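TatD-related deoxyribonuclease (Thermotoga maritima, PDB 1J6O) probably acts as a metal-dependent deoxyribonuclease of the TatD family, hydrolysing ester bonds in DNA at the mouth of a TIM-type barrel. Local coordinates at residues 18-23 with 44-49; 69-74 with 99-104; 60-65 with 93-98; 137-142 with 162-167; 209-214 with 231-236. All coordinates share one frame; numbering follows the deposited sequence.

Contact 1 of 5, residues 18-23 with 44-49; sequences AHLHFH and VVNVGV
Asn-46 reaches across to the loop that follows Ala-18 and fills the tight inner half of this contact. With CG anti to the backbone N (chi1 -153°), the side chain brings its amide against the type I turn of residues 19-22, where OD1 accepts the N-H of Leu-20 at 2.9 Å, in the amide plane and on a lone pair. ND2 of Asn-46 lies 2.9 Å from ND1 of His-21, ring and amide planes 73° apart. The same ND2 donates to Ser-57 OG. Beside this amide the strands 13-18 and 41-47 meet in a short parallel pairing: Ala-18 N donates to Val-45 O at 3.0 Å, and Val-47 N to Ala-18 O at 2.8 Å. The carbonyl O of Val-47 takes ND1 of His-19 at 3.0 Å, close to the ring plane, and stands at the edge of the His-21 ring too. With ND1 bound to Val-47 O, the other ring nitrogen of His-19, NE2, meets Asp-214 OD1, while NE2 of His-21 is bound by Asp-53.

Packing is sparser toward the outer side. There the partly exposed Phe-22 meets the partly exposed Val-49 through CZ and CG1, 4.2 Å apart at the ring edge; CB of His-19 lies over the centre of one face of the Phe-22 ring. At the other end, Leu-20 CD1 touches Val-44 CG2 at 4.0 Å, the two side chains crossing at about a right angle. His-19 is the second histidine of a His-x-His pair with His-17, both predicted metal ligands, at the C-terminal end of the first strand, as in metal-dependent TIM-barrel hydrolases.

Contact 2 of 5, residues 69-74 with 99-104; sequences CSVGVH and VAIGET
Ser-70 turns its OG anti to the backbone N (chi1 -176°), which lays the hydroxyl beside Gly-102 across the strand pair, and the extended chain of Glu-103 beyond CG carries its carboxylate alongside the ring of His-74. The serine hydroxyl donates to Gly-102 O at 2.8 Å, coming from above the carbonyl plane and not along a lone pair; its CB and OG also rest against the methyl group of Ala-100. On the other face of the sheet Val-71 CG2 meets Ile-101 CD1 at 3.9 Å, the two side chains crossing at a slant.

Strands 67-71 and 98-107 run parallel as neighbours in the barrel, joined by helix 85-92 in a beta-alpha-beta unit, with an angle of 32° between the short segments. Their backbones are bound by Val-99 N to Cys-69 O at 2.8 Å, by the longer Val-71 N to Ala-100 O at 3.3 Å, and by Gly-102 N to Val-71 O at 2.8 Å. Beyond this point Gly-72, with no side chain to fit between the backbones, lets its CA come within 4.2 Å of Gly-102 CA. Gly-102 itself adopts backbone angles that suit glycine; a cis peptide then joins it to Glu-103, and the chain turns a corner.

That corner delivers Glu-103, a predicted ligand of the first divalent metal. Its OE2 comes within 3.5 Å of CD2 of His-74, ring and carboxylate planes 57° apart, while OE1 accepts from His-17. Through ND1, His-74 is held by the backbone N of His-76.

Contact 3 of 5, residues 60-65 with 93-98; sequences LSKTSD and AKDEKV
Lys-97 stretches its amine over to the carbonyl oxygens of Ser-61 and Ser-64, joining two connections at the N-terminal end of the barrel strands: the turn after helix 51-61 and the loop that leads from helix 85-92 into strand 98-107. This rim of the TIM-type barrel lies away from the predicted metal site, the side chain of Ser-61 being about 12 Å from that of His-19.

The hydrogen bonds centre on the ammonium group. NZ of Lys-97 donates to Ser-64 O at 2.6 Å and to Ser-61 O at 3.0 Å, the latter from above the carbonyl plane. Ile-67 O is a third acceptor, so three carbonyls grip the amine; Phe-68 adds a cation-pi contact. Both serine carbonyls belong to the type I turn from Ser-61 to Ser-64.

Aliphatic contact comes from the two lysines, Lys-62 CG lying 4.0 Å from Lys-97 CG. Lys-97 CB is in plain van der Waals contact with Ser-61 OG at 3.6 Å, a hydroxyl hydrogen-bonded to Leu-58 O.

The charged pairing is single and more peripheral. Lys-62, bent at chi3 and chi4 (67° and 62°), curls its NZ back to the syn lone pair of Asp-95 OD2, a salt bridge of 3.2 Å. Asp-95 is itself fixed by an Asx turn: its OD1 uses the anti lone pair to accept the backbone N-H of Lys-97 at 3.0 Å.

Contact 4 of 5, residues 137-142 with 162-167; sequences VVHIRD and VIHAFS
His-139 and His-164 meet rim to rim, ND1 of His-139 lying 3.4 Å from NE2 of His-164 in a weak hydrogen bond whose donor is not settled. The ring planes are 33° apart and neither ring covers the other. Further along the strand the side chain of Arg-141, bent at chi2 and chi3, turns a face of its guanidinium to OG of Ser-167, while its NH2 makes a weak bond to Ala-165 O at 3.3 Å.

A water links the backbones of Ile-140 and His-164 to Arg-141 NH2: it accepts from Ile-140 N at 2.7 Å and from the arginine, and donates to His-164 O. A second water joins Asp-142 N to Ser-167 OG.

Behind the rings, strands 136-141 and 161-163 pair in parallel through Val-138 N to Val-162 O at 2.9 Å and His-164 N to Val-138 O at 2.8 Å. On the helix side Val-138 CB packs against Ile-163 CD1 at 3.7 Å, and Ile-140 CD1 against Ile-163 CG2. Glu-212 holds ND1 of His-164, orienting that ring from the second shell.

Both histidines are predicted ligands of the second divalent metal, and the nearness of their nitrogens to Glu-103 is consistent with a site able to hold a cation.

Contact 5 of 5, residues 209-214 with 231-236; sequences IVLETD and KYLKYV
Leu-233, at the start of helix 233-244, is the residue most enclosed by this contact, and it enters the angle made by Leu-211, Glu-212 and Thr-213 as the chain leaves the last barrel strand. Its CD1 methyl does most of the touching. It sits 3.3 Å from Glu-212 O, 3.7 Å from Thr-213 CG2 and 4.0 Å from Leu-211 CB, so that a single methyl group meets a carbonyl oxygen and two side chains. The chi1 of Leu-233, -149°, lies off a staggered value, consistent with a fit to this corner.

Leu-211 is the second large contributor. CG stands beside the backbone N (chi1 -48°), and the two methyls then divide their partners: CD1 lies 4.1 Å from Leu-233 CG, and CD2 is 4.0 Å from Val-236 CG1, one helical turn on. Leu-211 and Val-236 lie antiparallel, flank to flank.

Thr-213 stands roughly perpendicular to Leu-233, offering CG2; its OG1 is turned elsewhere, to Asp-15 and to the N-H of Cys-215. No hydrogen bond joins the two segments, and the contact is apolar packing.

Leu-211 also rests on Met-13 of strand 13-18 and on Thr-255 of helix 248-264, while Leu-233 touches Met-13 too, placing helix 233-244 against the outside of the barrel where strands 209-211 and 13-18 adjoin.

From the N terminus, contact 1 closes the first loop, pairing strands 13-18 and 41-47 round helix 29-34. Contacts 2 and 3 then cross, their segments alternating as 60-65, 69-74, 93-98, 99-104: contact 3 ties connections at one end of the barrel, and contact 2 joins strands 67-71 and 98-107. Contact 4 follows in series with the unit of strand 136-141, helix 144-153 and strand 161-163, and contact 5 comes last, seating helix 233-244 on strand 209-211. At the C-terminal ends of the strands, contacts 1, 2, 4 and 5 bring the predicted metal ligands together, while contact 3 lies at the other end.

Contact 1 of 5, residues 18-23 with 44-49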
# COMPACT_ATOMS: atom_id res chain seq x y z
N ALA A 18 2.86 3.25 -4.20
CA ALA A 18 3.19 4.44 -4.97
C ALA A 18 2.19 4.64 -6.14
O ALA A 18 1.52 3.70 -6.53
CB ALA A 18 4.56 4.28 -5.52
N HIS A 19 2.09 5.86 -6.67
CA HIS A 19 1.19 6.15 -7.81
C HIS A 19 2.05 7.01 -8.74
O HIS A 19 1.72 8.19 -9.04
CB HIS A 19 -0.02 7.01 -7.36
CG HIS A 19 -0.80 6.41 -6.23
ND1 HIS A 19 -1.62 5.32 -6.39
CD2 HIS A 19 -0.94 6.79 -4.93
CE1 HIS A 19 -2.24 5.05 -5.25
NE2 HIS A 19 -1.85 5.94 -4.35
N LEU A 20 3.13 6.41 -9.23
CA LEU A 20 4.06 7.12 -10.11
C LEU A 20 3.49 7.50 -11.46
O LEU A 20 4.04 8.38 -12.15
CB LEU A 20 5.33 6.28 -10.27
CG LEU A 20 6.16 6.16 -8.98
CD1 LEU A 20 7.16 4.98 -9.07
CD2 LEU A 20 6.88 7.47 -8.74
N HIS A 21 2.39 6.86 -11.82
CA HIS A 21 1.73 7.13 -13.08
C HIS A 21 0.77 8.32 -13.02
O HIS A 21 0.18 8.68 -14.04
CB HIS A 21 1.00 5.88 -13.59
CG HIS A 21 -0.01 5.36 -12.63
ND1 HIS A 21 0.32 4.92 -11.36
CD2 HIS A 21 -1.37 5.30 -12.71
CE1 HIS A 21 -0.78 4.62 -10.70
NE2 HIS A 21 -1.82 4.85 -11.49
N PHE A 22 0.58 8.91 -11.83
CA PHE A 22 -0.31 10.05 -11.70
C PHE A 22 0.31 11.23 -12.43
O PHE A 22 1.54 11.29 -12.62
CB PHE A 22 -0.56 10.40 -10.24
CG PHE A 22 -1.54 9.48 -9.54
CD1 PHE A 22 -2.00 8.31 -10.15
CD2 PHE A 22 -2.06 9.83 -8.29
CE1 PHE A 22 -2.97 7.49 -9.52
CE2 PHE A 22 -3.03 9.01 -7.66
CZ PHE A 22 -3.47 7.85 -8.28
N HIS A 23 -0.54 12.17 -12.85
CA HIS A 23 -0.05 13.33 -13.58
C HIS A 23 0.97 14.22 -12.86
O HIS A 23 1.70 14.97 -13.52
CB HIS A 23 -1.25 14.16 -14.08
CG HIS A 23 -1.83 15.08 -13.06
ND1 HIS A 23 -1.27 16.30 -12.73
CD2 HIS A 23 -2.95 14.98 -12.30
CE1 HIS A 23 -2.02 16.90 -11.83
NE2 HIS A 23 -3.05 16.13 -11.55
N VAL A 44 9.37 -0.80 -5.84
CA VAL A 44 8.18 -0.12 -5.36
C VAL A 44 6.98 -0.88 -5.88
O VAL A 44 7.07 -1.58 -6.91
CB VAL A 44 8.06 1.37 -5.83
CG1 VAL A 44 9.39 2.11 -5.66
CG2 VAL A 44 7.51 1.44 -7.24
N VAL A 45 5.87 -0.78 -5.17
CA VAL A 45 4.66 -1.46 -5.61
C VAL A 45 3.79 -0.28 -6.07
O VAL A 45 3.38 0.53 -5.24
CB VAL A 45 3.95 -2.19 -4.49
CG1 VAL A 45 2.61 -2.76 -5.05
CG2 VAL A 45 4.84 -3.32 -3.93
N ASN A 46 3.57 -0.18 -7.38
CA ASN A 46 2.78 0.91 -7.97
C ASN A 46 1.33 0.46 -8.04
O ASN A 46 0.99 -0.50 -8.70
CB ASN A 46 3.35 1.26 -9.33
CG ASN A 46 3.06 2.66 -9.70
OD1 ASN A 46 3.63 3.60 -9.12
ND2 ASN A 46 2.17 2.84 -10.65
N VAL A 47 0.47 1.23 -7.39
CA VAL A 47 -0.94 0.96 -7.28
C VAL A 47 -1.97 1.69 -8.13
O VAL A 47 -1.98 2.91 -8.17
CB VAL A 47 -1.32 1.21 -5.79
CG1 VAL A 47 -2.67 0.62 -5.49
CG2 VAL A 47 -0.26 0.57 -4.85
N GLY A 48 -2.88 0.92 -8.72
CA GLY A 48 -3.94 1.50 -9.56
C GLY A 48 -5.17 1.83 -8.73
O GLY A 48 -5.33 1.26 -7.64
N VAL A 49 -6.01 2.77 -9.19
CA VAL A 49 -7.22 3.10 -8.40
C VAL A 49 -8.56 2.83 -9.11
O VAL A 49 -9.63 3.05 -8.52
CB VAL A 49 -7.18 4.57 -7.86
CG1 VAL A 49 -5.97 4.71 -6.89
CG2 VAL A 49 -7.07 5.58 -9.00

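Contact 2 of 5, residues 69-74 with 99-104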
# COMPACT_ATOMS: atom_id res chain seq x y z
N CYS A 69 3.31 -4.05 -9.90
CA CYS A 69 1.99 -3.46 -9.93
C CYS A 69 0.86 -4.08 -9.10
O CYS A 69 0.88 -5.28 -8.82
CB CYS A 69 1.58 -3.51 -11.42
SG CYS A 69 0.01 -2.80 -11.95
N SER A 70 -0.10 -3.24 -8.68
CA SER A 70 -1.26 -3.71 -7.91
C SER A 70 -2.40 -3.14 -8.74
O SER A 70 -2.36 -1.95 -9.10
CB SER A 70 -1.34 -3.13 -6.50
OG SER A 70 -2.43 -3.71 -5.81
N VAL A 71 -3.41 -3.96 -9.04
CA VAL A 71 -4.54 -3.47 -9.83
C VAL A 71 -5.80 -3.59 -9.00
O VAL A 71 -5.98 -4.56 -8.24
CB VAL A 71 -4.72 -4.26 -11.16
CG1 VAL A 71 -3.45 -4.11 -12.02
CG2 VAL A 71 -5.00 -5.76 -10.89
N GLY A 72 -6.68 -2.60 -9.15
CA GLY A 72 -7.92 -2.61 -8.39
C GLY A 72 -8.74 -1.35 -8.58
O GLY A 72 -8.41 -0.47 -9.40
N VAL A 73 -9.82 -1.29 -7.83
CA VAL A 73 -10.74 -0.18 -7.87
C VAL A 73 -10.93 0.32 -6.46
O VAL A 73 -11.43 -0.40 -5.57
CB VAL A 73 -12.11 -0.62 -8.46
CG1 VAL A 73 -13.05 0.57 -8.51
CG2 VAL A 73 -11.91 -1.16 -9.87
N HIS A 74 -10.57 1.58 -6.29
CA HIS A 74 -10.65 2.31 -5.02
C HIS A 74 -12.12 2.48 -4.61
O HIS A 74 -13.00 2.56 -5.45
CB HIS A 74 -9.95 3.66 -5.25
CG HIS A 74 -9.76 4.51 -4.03
ND1 HIS A 74 -10.80 5.17 -3.40
CD2 HIS A 74 -8.63 4.88 -3.37
CE1 HIS A 74 -10.32 5.90 -2.40
NE2 HIS A 74 -9.00 5.74 -2.37
N VAL A 99 1.46 -7.98 -8.69
CA VAL A 99 1.74 -8.72 -7.47
C VAL A 99 0.70 -8.56 -6.37
O VAL A 99 0.86 -9.09 -5.27
CB VAL A 99 3.11 -8.26 -6.89
CG1 VAL A 99 4.23 -8.53 -7.92
CG2 VAL A 99 3.08 -6.74 -6.62
N ALA A 100 -0.37 -7.84 -6.66
CA ALA A 100 -1.37 -7.65 -5.64
C ALA A 100 -2.63 -7.10 -6.26
O ALA A 100 -2.62 -6.70 -7.42
CB ALA A 100 -0.85 -6.63 -4.58
N ILE A 101 -3.70 -7.13 -5.48
CA ILE A 101 -5.01 -6.63 -5.88
C ILE A 101 -5.27 -5.47 -4.92
O ILE A 101 -5.21 -5.64 -3.69
CB ILE A 101 -6.16 -7.68 -5.72
CG1 ILE A 101 -6.01 -8.83 -6.72
CG2 ILE A 101 -7.54 -6.99 -5.98
CD1 ILE A 101 -6.08 -8.40 -8.18
N GLY A 102 -5.53 -4.30 -5.50
CA GLY A 102 -5.81 -3.09 -4.74
C GLY A 102 -5.33 -1.93 -5.62
O GLY A 102 -4.64 -2.16 -6.61
N GLU A 103 -5.58 -0.69 -5.23
CA GLU A 103 -6.27 -0.31 -4.01
C GLU A 103 -7.75 -0.70 -3.92
O GLU A 103 -8.51 -0.55 -4.88
CB GLU A 103 -6.12 1.21 -3.84
CG GLU A 103 -6.00 1.66 -2.41
CD GLU A 103 -5.51 3.09 -2.27
OE1 GLU A 103 -4.64 3.54 -3.06
OE2 GLU A 103 -6.01 3.77 -1.35
N THR A 104 -8.12 -1.28 -2.78
CA THR A 104 -9.52 -1.69 -2.57
C THR A 104 -9.81 -1.53 -1.09
O THR A 104 -8.91 -1.61 -0.26
CB THR A 104 -9.78 -3.15 -3.04
OG1 THR A 104 -11.17 -3.46 -2.87
CG2 THR A 104 -8.94 -4.14 -2.27

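Contact 3 of 5, residues 60-65 with 93-98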
# COMPACT_ATOMS: atom_id res chain seq x y z
N LEU A 60 3.29 1.22 -16.84
CA LEU A 60 4.50 1.85 -16.31
C LEU A 60 5.40 0.82 -15.63
O LEU A 60 6.63 0.87 -15.78
CB LEU A 60 4.12 2.93 -15.31
CG LEU A 60 5.27 3.66 -14.61
CD1 LEU A 60 6.17 4.34 -15.65
CD2 LEU A 60 4.66 4.69 -13.65
N SER A 61 4.82 -0.12 -14.88
CA SER A 61 5.61 -1.13 -14.18
C SER A 61 6.40 -1.95 -15.18
O SER A 61 7.50 -2.40 -14.89
CB SER A 61 4.72 -2.07 -13.36
OG SER A 61 4.03 -2.96 -14.21
N LYS A 62 5.84 -2.13 -16.37
CA LYS A 62 6.56 -2.90 -17.37
C LYS A 62 7.82 -2.20 -17.90
O LYS A 62 8.63 -2.83 -18.58
CB LYS A 62 5.59 -3.32 -18.49
CG LYS A 62 4.65 -4.44 -18.00
CD LYS A 62 3.39 -4.65 -18.84
CE LYS A 62 3.70 -5.16 -20.24
NZ LYS A 62 4.36 -6.50 -20.21
N THR A 63 8.03 -0.94 -17.55
CA THR A 63 9.21 -0.21 -18.02
C THR A 63 10.40 -0.21 -17.05
O THR A 63 11.48 0.30 -17.37
CB THR A 63 8.91 1.28 -18.29
OG1 THR A 63 8.63 1.95 -17.05
CG2 THR A 63 7.71 1.43 -19.23
N SER A 64 10.23 -0.78 -15.87
CA SER A 64 11.33 -0.79 -14.91
C SER A 64 11.37 -2.07 -14.13
O SER A 64 10.33 -2.53 -13.67
CB SER A 64 11.17 0.37 -13.92
OG SER A 64 11.98 0.19 -12.77
N ASP A 65 12.56 -2.62 -13.95
CA ASP A 65 12.71 -3.83 -13.21
C ASP A 65 12.40 -3.63 -11.73
O ASP A 65 12.19 -4.59 -11.01
CB ASP A 65 14.14 -4.35 -13.32
CG ASP A 65 14.50 -4.86 -14.70
OD1 ASP A 65 13.61 -5.13 -15.54
OD2 ASP A 65 15.73 -5.01 -14.94
N ALA A 93 -4.06 -9.13 -14.18
CA ALA A 93 -3.28 -9.98 -13.32
C ALA A 93 -2.60 -11.14 -14.01
O ALA A 93 -1.82 -11.85 -13.38
CB ALA A 93 -4.13 -10.46 -12.12
N LYS A 94 -2.87 -11.35 -15.29
CA LYS A 94 -2.22 -12.45 -15.98
C LYS A 94 -0.76 -12.02 -16.12
O LYS A 94 0.13 -12.87 -16.15
CB LYS A 94 -2.81 -12.68 -17.38
CG LYS A 94 -4.25 -13.17 -17.38
CD LYS A 94 -4.43 -14.47 -16.60
CE LYS A 94 -3.81 -15.67 -17.32
NZ LYS A 94 -4.32 -16.96 -16.75
N ASP A 95 -0.51 -10.71 -16.18
CA ASP A 95 0.86 -10.18 -16.31
C ASP A 95 1.65 -10.47 -15.02
O ASP A 95 1.17 -10.21 -13.91
CB ASP A 95 0.82 -8.66 -16.56
CG ASP A 95 2.12 -8.14 -17.15
OD1 ASP A 95 3.14 -8.10 -16.43
OD2 ASP A 95 2.12 -7.78 -18.35
N GLU A 96 2.87 -10.99 -15.16
CA GLU A 96 3.69 -11.31 -13.99
C GLU A 96 4.07 -10.09 -13.14
O GLU A 96 4.44 -10.23 -11.97
CB GLU A 96 4.97 -12.03 -14.40
CG GLU A 96 5.80 -11.28 -15.43
N LYS A 97 3.98 -8.91 -13.72
CA LYS A 97 4.32 -7.69 -12.99
C LYS A 97 3.27 -7.36 -11.92
O LYS A 97 3.53 -6.56 -11.02
CB LYS A 97 4.44 -6.52 -13.97
CG LYS A 97 5.77 -6.45 -14.68
CD LYS A 97 6.83 -5.98 -13.70
CE LYS A 97 8.07 -5.47 -14.43
NZ LYS A 97 8.89 -4.64 -13.54
N VAL A 98 2.07 -7.96 -12.04
CA VAL A 98 1.00 -7.72 -11.06
C VAL A 98 1.23 -8.62 -9.84
O VAL A 98 1.19 -9.86 -9.94
CB VAL A 98 -0.38 -7.97 -11.66
CG1 VAL A 98 -1.46 -7.85 -10.58
CG2 VAL A 98 -0.65 -6.94 -12.76

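Contact 4 of 5, residues 137-142 with 162-167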
# COMPACT_ATOMS: atom_id res chain seq x y z
N VAL A 137 -3.97 -5.00 -1.15
CA VAL A 137 -3.43 -3.69 -0.80
C VAL A 137 -4.76 -3.03 -0.40
O VAL A 137 -5.53 -2.62 -1.26
CB VAL A 137 -2.79 -3.01 -2.03
CG1 VAL A 137 -2.59 -1.55 -1.78
CG2 VAL A 137 -1.45 -3.69 -2.32
N VAL A 138 -4.99 -2.94 0.91
CA VAL A 138 -6.23 -2.37 1.46
C VAL A 138 -6.20 -0.95 1.95
O VAL A 138 -5.29 -0.51 2.65
CB VAL A 138 -6.74 -3.29 2.61
CG1 VAL A 138 -8.13 -2.84 3.11
CG2 VAL A 138 -6.80 -4.73 2.11
N HIS A 139 -7.25 -0.22 1.58
CA HIS A 139 -7.41 1.18 1.96
C HIS A 139 -8.58 1.24 2.93
O HIS A 139 -9.67 0.78 2.60
CB HIS A 139 -7.75 1.99 0.70
CG HIS A 139 -8.14 3.41 0.97
ND1 HIS A 139 -7.24 4.45 0.97
CD2 HIS A 139 -9.35 3.96 1.23
CE1 HIS A 139 -7.87 5.58 1.21
NE2 HIS A 139 -9.15 5.32 1.37
N ILE A 140 -8.38 1.80 4.12
CA ILE A 140 -9.48 1.89 5.09
C ILE A 140 -9.46 3.29 5.72
O ILE A 140 -8.43 3.71 6.26
CB ILE A 140 -9.34 0.89 6.27
CG1 ILE A 140 -9.32 -0.56 5.76
CG2 ILE A 140 -10.51 1.11 7.25
CD1 ILE A 140 -9.07 -1.61 6.86
N ARG A 141 -10.57 4.01 5.61
CA ARG A 141 -10.66 5.36 6.18
C ARG A 141 -11.96 5.37 7.01
O ARG A 141 -13.04 5.19 6.47
CB ARG A 141 -10.72 6.41 5.07
CG ARG A 141 -10.55 7.89 5.51
CD ARG A 141 -9.19 8.14 6.20
NE ARG A 141 -8.17 7.18 5.77
CZ ARG A 141 -6.92 7.12 6.25
NH1 ARG A 141 -6.50 7.97 7.19
NH2 ARG A 141 -6.09 6.18 5.80
N ASP A 142 -11.83 5.53 8.33
CA ASP A 142 -12.99 5.55 9.23
C ASP A 142 -13.97 4.39 8.99
O ASP A 142 -15.20 4.57 9.03
CB ASP A 142 -13.73 6.89 9.11
CG ASP A 142 -12.89 8.07 9.59
OD1 ASP A 142 -11.93 7.85 10.35
OD2 ASP A 142 -13.19 9.23 9.21
N VAL A 162 -1.53 -5.97 3.05
CA VAL A 162 -1.24 -4.80 3.85
C VAL A 162 -2.40 -3.85 3.96
O VAL A 162 -3.13 -3.66 2.99
CB VAL A 162 -0.11 -4.00 3.17
CG1 VAL A 162 0.33 -2.89 4.05
CG2 VAL A 162 1.07 -4.95 2.79
N ILE A 163 -2.56 -3.26 5.14
CA ILE A 163 -3.62 -2.28 5.37
C ILE A 163 -2.73 -1.05 5.20
O ILE A 163 -1.95 -0.67 6.09
CB ILE A 163 -4.18 -2.31 6.80
CG1 ILE A 163 -4.73 -3.71 7.09
CG2 ILE A 163 -5.27 -1.24 6.95
CD1 ILE A 163 -5.79 -4.19 6.08
N HIS A 164 -2.82 -0.43 4.04
CA HIS A 164 -1.99 0.73 3.77
C HIS A 164 -2.35 2.01 4.52
O HIS A 164 -3.50 2.21 4.90
CB HIS A 164 -1.96 0.91 2.24
CG HIS A 164 -2.63 2.14 1.74
ND1 HIS A 164 -1.95 3.33 1.57
CD2 HIS A 164 -3.90 2.36 1.34
CE1 HIS A 164 -2.78 4.23 1.08
NE2 HIS A 164 -3.97 3.67 0.93
N ALA A 165 -1.35 2.85 4.77
CA ALA A 165 -1.55 4.12 5.49
C ALA A 165 -2.42 3.87 6.71
O ALA A 165 -3.40 4.60 6.96
CB ALA A 165 -2.21 5.16 4.57
N PHE A 166 -2.06 2.85 7.48
CA PHE A 166 -2.81 2.48 8.68
C PHE A 166 -3.07 3.74 9.52
O PHE A 166 -2.13 4.44 9.90
CB PHE A 166 -2.05 1.46 9.52
CG PHE A 166 -2.79 1.05 10.75
CD1 PHE A 166 -3.88 0.19 10.67
CD2 PHE A 166 -2.45 1.58 11.99
CE1 PHE A 166 -4.62 -0.15 11.80
CE2 PHE A 166 -3.19 1.24 13.13
CZ PHE A 166 -4.26 0.38 13.02
N SER A 167 -4.33 3.97 9.84
CA SER A 167 -4.70 5.14 10.61
C SER A 167 -5.58 4.95 11.84
O SER A 167 -6.35 5.86 12.19
CB SER A 167 -5.37 6.14 9.68
OG SER A 167 -6.49 5.54 9.03
O HOH W 1 -6.20 3.45 4.11
O HOH W 2 -9.37 6.43 9.49

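Contact 5 of 5, residues 209-214 with 231-236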
# COMPACT_ATOMS: atom_id res chain seq x y z
N ILE A 209 5.26 -4.21 10.04
CA ILE A 209 5.09 -3.01 9.24
C ILE A 209 5.91 -2.94 7.96
O ILE A 209 6.95 -3.57 7.84
CB ILE A 209 5.48 -1.76 10.06
CG1 ILE A 209 6.93 -1.88 10.49
CG2 ILE A 209 4.60 -1.64 11.33
CD1 ILE A 209 7.48 -0.62 11.13
N VAL A 210 5.39 -2.21 6.97
CA VAL A 210 6.10 -2.03 5.72
C VAL A 210 6.04 -0.52 5.52
O VAL A 210 5.19 0.16 6.13
CB VAL A 210 5.47 -2.72 4.51
CG1 VAL A 210 5.76 -4.21 4.58
CG2 VAL A 210 3.96 -2.39 4.44
N LEU A 211 6.94 0.02 4.71
CA LEU A 211 6.96 1.46 4.46
C LEU A 211 6.19 1.80 3.19
O LEU A 211 5.98 0.94 2.32
CB LEU A 211 8.39 1.93 4.23
CG LEU A 211 9.47 1.48 5.21
CD1 LEU A 211 10.84 1.74 4.58
CD2 LEU A 211 9.32 2.25 6.54
N GLU A 212 5.76 3.05 3.10
CA GLU A 212 5.05 3.46 1.91
C GLU A 212 5.08 4.98 1.85
O GLU A 212 5.35 5.64 2.87
CB GLU A 212 3.60 2.99 1.95
CG GLU A 212 2.70 3.83 2.87
CD GLU A 212 1.26 3.39 2.78
OE1 GLU A 212 0.97 2.32 3.33
OE2 GLU A 212 0.43 4.10 2.14
N THR A 213 4.88 5.53 0.66
CA THR A 213 4.86 6.97 0.51
C THR A 213 3.47 7.41 0.09
O THR A 213 3.03 8.50 0.46
CB THR A 213 5.77 7.49 -0.64
OG1 THR A 213 5.36 6.89 -1.88
CG2 THR A 213 7.24 7.20 -0.37
N ASP A 214 2.76 6.56 -0.66
CA ASP A 214 1.44 6.89 -1.16
C ASP A 214 1.69 8.11 -2.09
O ASP A 214 0.80 8.94 -2.31
CB ASP A 214 0.46 7.25 -0.03
CG ASP A 214 -1.00 7.22 -0.49
OD1 ASP A 214 -1.30 6.61 -1.56
OD2 ASP A 214 -1.85 7.79 0.22
N LYS A 231 12.07 8.64 -2.75
CA LYS A 231 13.29 8.95 -1.99
C LYS A 231 13.04 9.63 -0.65
O LYS A 231 13.94 9.68 0.19
CB LYS A 231 14.23 9.81 -2.83
CG LYS A 231 13.77 11.23 -3.00
CD LYS A 231 14.76 12.01 -3.85
CE LYS A 231 14.27 13.43 -4.04
NZ LYS A 231 15.16 14.18 -4.97
N TYR A 232 11.84 10.17 -0.43
CA TYR A 232 11.56 10.83 0.84
C TYR A 232 11.23 9.79 1.89
O TYR A 232 10.96 10.14 3.03
CB TYR A 232 10.39 11.80 0.75
CG TYR A 232 10.64 13.00 -0.13
CD1 TYR A 232 11.94 13.44 -0.41
CD2 TYR A 232 9.58 13.71 -0.67
CE1 TYR A 232 12.16 14.57 -1.21
CE2 TYR A 232 9.78 14.83 -1.47
CZ TYR A 232 11.07 15.25 -1.73
OH TYR A 232 11.27 16.37 -2.50
N LEU A 233 11.25 8.52 1.50
CA LEU A 233 10.95 7.46 2.43
C LEU A 233 11.98 7.46 3.57
O LEU A 233 11.70 6.98 4.67
CB LEU A 233 10.95 6.13 1.68
CG LEU A 233 10.05 5.00 2.14
CD1 LEU A 233 8.68 5.52 2.55
CD2 LEU A 233 9.99 3.96 1.02
N LYS A 234 13.18 7.99 3.30
CA LYS A 234 14.22 8.02 4.34
C LYS A 234 13.80 8.68 5.65
O LYS A 234 14.25 8.28 6.72
CB LYS A 234 15.48 8.71 3.81
CG LYS A 234 15.28 10.16 3.45
CD LYS A 234 16.39 10.67 2.53
CE LYS A 234 17.68 10.94 3.26
NZ LYS A 234 18.26 9.70 3.83
N TYR A 235 12.96 9.70 5.56
CA TYR A 235 12.48 10.42 6.73
C TYR A 235 11.53 9.58 7.53
O TYR A 235 11.46 9.73 8.76
CB TYR A 235 11.80 11.73 6.29
CG TYR A 235 12.77 12.63 5.56
CD1 TYR A 235 13.80 13.28 6.24
CD2 TYR A 235 12.72 12.76 4.17
CE1 TYR A 235 14.77 14.01 5.55
CE2 TYR A 235 13.67 13.49 3.48
CZ TYR A 235 14.69 14.11 4.17
OH TYR A 235 15.65 14.79 3.45
N VAL A 236 10.80 8.69 6.84
CA VAL A 236 9.85 7.81 7.51
C VAL A 236 10.65 6.79 8.32
O VAL A 236 10.30 6.48 9.46
CB VAL A 236 8.93 7.08 6.47
CG1 VAL A 236 8.04 6.02 7.17
CG2 VAL A 236 8.03 8.14 5.79